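Local coordinates for protein endoglucanase (PDB 2FVG) that probably acts as an aminopeptidase of the M42 family that uses two divalent metal ions per subunit, at residues A[163-166]-A[167-171]; A[320-323]-A[324-328]. One frame throughout, in Å; residues are numbered along the deposited sequence.

Contact 1: A[163-166]-A[167-171]. With EDO (1,2-ethanediol), chain C.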
loop_
_atom_site.group_PDB
_atom_site.type_symbol
_atom_site.label_atom_id
_atom_site.label_comp_id
_atom_site.label_asym_id
_atom_site.label_seq_id
_atom_site.Cartn_x
_atom_site.Cartn_y
_atom_site.Cartn_z
ATOM N N GLY A 163 2.516 12.822 -0.208
ATOM C CA GLY A 163 1.553 12.417 0.807
ATOM C C GLY A 163 2.087 11.219 1.545
ATOM O O GLY A 163 3.198 10.782 1.296
ATOM N N LYS A 164 1.289 10.677 2.452
ATOM C CA LYS A 164 1.722 9.549 3.235
ATOM C C LYS A 164 1.108 8.271 2.695
ATOM O O LYS A 164 0.212 8.297 1.831
ATOM C CB LYS A 164 1.317 9.734 4.703
ATOM C CG LYS A 164 -0.184 9.592 4.913
ATOM C CD LYS A 164 -0.508 9.503 6.347
ATOM C CE LYS A 164 -1.995 9.342 6.586
ATOM N NZ LYS A 164 -2.542 8.021 6.210
ATOM N N ALA A 165 1.598 7.160 3.244
ATOM C CA ALA A 165 1.133 5.801 2.969
ATOM C C ALA A 165 1.062 5.467 1.482
ATOM O O ALA A 165 0.264 4.620 1.098
ATOM C CB ALA A 165 -0.224 5.567 3.607
ATOM N N PHE A 166 1.893 6.088 0.655
ATOM C CA PHE A 166 1.896 5.727 -0.790
ATOM C C PHE A 166 2.252 4.229 -0.908
ATOM O O PHE A 166 1.850 3.535 -1.853
ATOM C CB PHE A 166 2.836 6.608 -1.599
ATOM C CG PHE A 166 2.272 7.981 -1.951
ATOM C CD1 PHE A 166 0.904 8.207 -2.023
ATOM C CD2 PHE A 166 3.136 9.013 -2.323
ATOM C CE1 PHE A 166 0.401 9.466 -2.400
ATOM C CE2 PHE A 166 2.645 10.279 -2.710
ATOM C CZ PHE A 166 1.280 10.499 -2.756
ATOM N N ASP A 167 3.022 3.757 0.065
ATOM C CA ASP A 167 3.310 2.326 0.253
ATOM C C ASP A 167 2.281 1.825 1.302
ATOM O O ASP A 167 2.474 2.055 2.512
ATOM C CB ASP A 167 4.725 2.161 0.802
ATOM C CG ASP A 167 5.047 0.721 1.199
ATOM O OD1 ASP A 167 4.389 -0.228 0.708
ATOM O OD2 ASP A 167 5.979 0.545 2.009
ATOM N N ASP A 168 1.197 1.159 0.878
ATOM C CA ASP A 168 0.904 0.802 -0.521
ATOM C C ASP A 168 -0.456 1.345 -1.021
ATOM O O ASP A 168 -1.145 0.730 -1.865
ATOM C CB ASP A 168 0.974 -0.731 -0.669
ATOM C CG ASP A 168 1.083 -1.196 -2.119
ATOM O OD1 ASP A 168 1.510 -0.392 -2.987
ATOM O OD2 ASP A 168 0.727 -2.376 -2.394
ATOM N N ARG A 169 -0.839 2.531 -0.557
ATOM C CA ARG A 169 -2.092 3.111 -1.039
ATOM C C ARG A 169 -2.007 3.440 -2.537
ATOM O O ARG A 169 -3.046 3.493 -3.196
ATOM C CB ARG A 169 -2.542 4.308 -0.189
ATOM C CG ARG A 169 -2.697 3.966 1.337
ATOM C CD ARG A 169 -4.034 3.255 1.747
ATOM N NE ARG A 169 -3.951 2.708 3.108
ATOM C CZ ARG A 169 -4.075 3.421 4.221
ATOM N NH1 ARG A 169 -4.292 4.731 4.173
ATOM N NH2 ARG A 169 -3.986 2.823 5.392
ATOM N N ALA A 170 -0.803 3.637 -3.098
ATOM C CA ALA A 170 -0.723 3.881 -4.564
ATOM C C ALA A 170 -1.035 2.582 -5.306
ATOM O O ALA A 170 -1.656 2.598 -6.361
ATOM C CB ALA A 170 0.662 4.413 -4.985
ATOM N N GLY A 171 -0.577 1.453 -4.755
ATOM C CA GLY A 171 -0.860 0.135 -5.320
ATOM C C GLY A 171 -2.355 -0.155 -5.324
ATOM O O GLY A 171 -2.897 -0.642 -6.330
HETATM C C1 EDO C . 2.547 6.180 6.198
HETATM O O1 EDO C . 2.337 6.109 7.604
HETATM C C2 EDO C . 3.946 6.731 5.950
HETATM O O2 EDO C . 4.055 7.180 4.597
#
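Ala165 O accepts the backbone N of Arg169 at 2.9 Å, with the donor in the carbonyl plane. One residue on, Phe166 O takes Ala170 N, also at 2.9 Å. These two bonds close the first turn of helix 166-180, a distorted one, since the peptide between Asp167 and Asp168 is cis. Ala165 is at the N-cap position. Asp168 CA lies close enough to Phe166 O, at 3.2 Å, for a CA-H...O contact.

The Arg169 side chain turns back over the cap. Its CG is anti to its own carbonyl carbon (chi1 -56°) and sits 3.7 Å from Ala165 CB. A second bend at chi2 (-81°) brings the guanidinium round, and the same methyl lies over one of its faces, off-centre. Lys164 NZ comes within 4.2 Å of Arg169 NH1. Glu64 binds both cations by salt bridges, one carboxylate oxygen to each, so this is a shared charge cluster. Arg169 NE also bonds to Met62 O.

In the M42 family this turn carries a metal ligand. Asp167 is predicted to bridge both zinc ions, and the cis peptide follows it directly. A cis Asp-Asp peptide at this place is also known in related dinuclear zinc aminopeptidases. Asp168 points away from the cap. Its OD1 takes a weak bond from Gly171 N at 3.3 Å and is also hydrogen-bonded to Thr221 OG1. Its OD2 takes the backbone N of His61. The latter bond probably helps to place His61, a predicted ligand of the first zinc.

Ala170 CB packs 3.5 Å from Phe166 O. The Phe166 ring packs against Leu4 and Ile314. Ala165 N donates to O2 of an ethanediol molecule, probably from the crystallisation liquor, at 2.8 Å.

Contact 2: A[320-323]-A[324-328]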
loop_
_atom_site.group_PDB
_atom_site.type_symbol
_atom_site.label_atom_id
_atom_site.label_comp_id
_atom_site.label_asym_id
_atom_site.label_seq_id
_atom_site.Cartn_x
_atom_site.Cartn_y
_atom_site.Cartn_z
ATOM N N GLU A 320 0.804 5.987 -13.928
ATOM C CA GLU A 320 0.002 5.684 -15.106
ATOM C C GLU A 320 0.533 4.504 -15.878
ATOM O O GLU A 320 -0.238 3.725 -16.441
ATOM C CB GLU A 320 -0.083 6.893 -16.047
ATOM C CG GLU A 320 -1.057 7.949 -15.592
ATOM C CD GLU A 320 -2.484 7.417 -15.513
ATOM O OE1 GLU A 320 -2.950 6.827 -16.517
ATOM O OE2 GLU A 320 -3.135 7.593 -14.450
ATOM N N ASN A 321 1.854 4.393 -15.940
ATOM C CA ASN A 321 2.488 3.287 -16.640
ATOM C C ASN A 321 2.352 1.970 -15.903
ATOM O O ASN A 321 2.284 0.904 -16.533
ATOM C CB ASN A 321 3.928 3.625 -16.935
ATOM C CG ASN A 321 4.044 4.577 -18.070
ATOM O OD1 ASN A 321 3.471 4.346 -19.133
ATOM N ND2 ASN A 321 4.785 5.654 -17.868
ATOM N N THR A 322 2.340 2.049 -14.575
ATOM C CA THR A 322 2.100 0.882 -13.732
ATOM C C THR A 322 0.680 0.373 -14.004
ATOM O O THR A 322 0.474 -0.826 -14.246
ATOM C CB THR A 322 2.214 1.230 -12.257
ATOM O OG1 THR A 322 3.482 1.844 -12.022
ATOM C CG2 THR A 322 2.111 -0.048 -11.388
ATOM N N LYS A 323 -0.292 1.285 -13.975
ATOM C CA LYS A 323 -1.678 0.958 -14.270
ATOM C C LYS A 323 -1.797 0.377 -15.688
ATOM O O LYS A 323 -2.510 -0.607 -15.894
ATOM C CB LYS A 323 -2.549 2.209 -14.130
ATOM C CG LYS A 323 -4.006 2.010 -14.536
ATOM C CD LYS A 323 -4.730 3.315 -14.841
ATOM C CE LYS A 323 -4.446 3.819 -16.263
ATOM N NZ LYS A 323 -5.218 5.065 -16.601
ATOM N N LYS A 324 -1.125 0.981 -16.671
ATOM C CA LYS A 324 -1.169 0.461 -18.046
ATOM C C LYS A 324 -0.646 -0.967 -18.099
ATOM O O LYS A 324 -1.267 -1.831 -18.679
ATOM C CB LYS A 324 -0.344 1.310 -19.012
ATOM C CG LYS A 324 -0.987 2.585 -19.547
ATOM C CD LYS A 324 -0.055 3.197 -20.601
ATOM C CE LYS A 324 -0.565 4.510 -21.183
ATOM N NZ LYS A 324 -0.561 5.615 -20.191
ATOM N N LEU A 325 0.509 -1.201 -17.492
ATOM C CA LEU A 325 1.142 -2.521 -17.461
ATOM C C LEU A 325 0.276 -3.603 -16.806
ATOM O O LEU A 325 0.168 -4.699 -17.329
ATOM C CB LEU A 325 2.517 -2.448 -16.776
ATOM C CG LEU A 325 3.409 -3.687 -16.786
ATOM C CD1 LEU A 325 3.618 -4.227 -18.216
ATOM C CD2 LEU A 325 4.738 -3.382 -16.119
ATOM N N ILE A 326 -0.322 -3.301 -15.664
ATOM C CA ILE A 326 -1.195 -4.243 -14.983
ATOM C C ILE A 326 -2.407 -4.555 -15.883
ATOM O O ILE A 326 -2.813 -5.703 -16.003
ATOM C CB ILE A 326 -1.723 -3.668 -13.626
ATOM C CG1 ILE A 326 -0.594 -3.423 -12.604
ATOM C CG2 ILE A 326 -2.766 -4.587 -13.013
ATOM C CD1 ILE A 326 0.289 -4.634 -12.348
ATOM N N LYS A 327 -2.967 -3.544 -16.537
ATOM C CA LYS A 327 -4.145 -3.774 -17.354
ATOM C C LYS A 327 -3.853 -4.719 -18.533
ATOM O O LYS A 327 -4.641 -5.626 -18.807
ATOM C CB LYS A 327 -4.753 -2.461 -17.827
ATOM C CG LYS A 327 -6.096 -2.648 -18.452
ATOM C CD LYS A 327 -6.659 -1.364 -18.988
ATOM C CE LYS A 327 -8.030 -1.639 -19.560
ATOM N NZ LYS A 327 -8.738 -0.401 -19.975
ATOM N N VAL A 328 -2.721 -4.511 -19.204
ATOM C CA VAL A 328 -2.299 -5.360 -20.323
ATOM C C VAL A 328 -1.973 -6.777 -19.848
ATOM O O VAL A 328 -2.367 -7.738 -20.489
ATOM C CB VAL A 328 -1.098 -4.780 -21.098
ATOM C CG1 VAL A 328 -0.841 -5.619 -22.372
ATOM C CG2 VAL A 328 -1.377 -3.344 -21.496
#
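Lys324 N donates to Glu320 O at 2.9 Å, the first of four successive bonds between residues four apart in helix 316-332. The last is Lys327 N to Lys323 O, and the backbone is regular alpha-helix. Glu320 OE1 receives Lys323 NZ on its syn lone pair at 2.9 Å, a salt bridge between residues three apart. Lys324 NZ stands 4.5 Å from the same oxygen, beyond a salt bridge, but its charge probably adds to the field there.

Lys323 reaches the carboxylate by a kink. CG leaves anti to the backbone N (chi1 175°), and the chain then bends at chi3 (82°). Its aliphatic part also packs on Val174 and Val178 of helix 166-180. With an alanine at Lys323, Glu320 OE1 would probably lose its salt-bridge mate, and a gap would probably open beside those valines.

Lys324 runs alongside Asn321, both side chains pointing the same way, with CD 4.0 Å from Asn321 OD1. Leu325 and Ile326 turn to the buried side and touch Ile300 of strand 297-306. There Ile326 CG1 lies 3.3 Å from Thr322 O, which accepts Ile326 N nearly in line with its C=O bond.

Overall arrangement
From the N terminus, the chain first lays down part of the mixed sheet and all of the separate six-stranded antiparallel sheet. Contact 1 then joins the end of strand 160-163 to the start of helix 166-180, near the centre of the molecule. Contact 2 comes much later, within helix 316-332, directly after strand 312-315. Each is a local turn and closes no long loop. They lie in series, neither nested nor crossed. Their centres are about 17 Å apart and their nearest atoms about 7 Å, without touching. Strand 160-163 pairs antiparallel with 312-315, and the two following helices pack together. Contact 1 lies at the predicted metal site; contact 2 is farther from the centre of the chain.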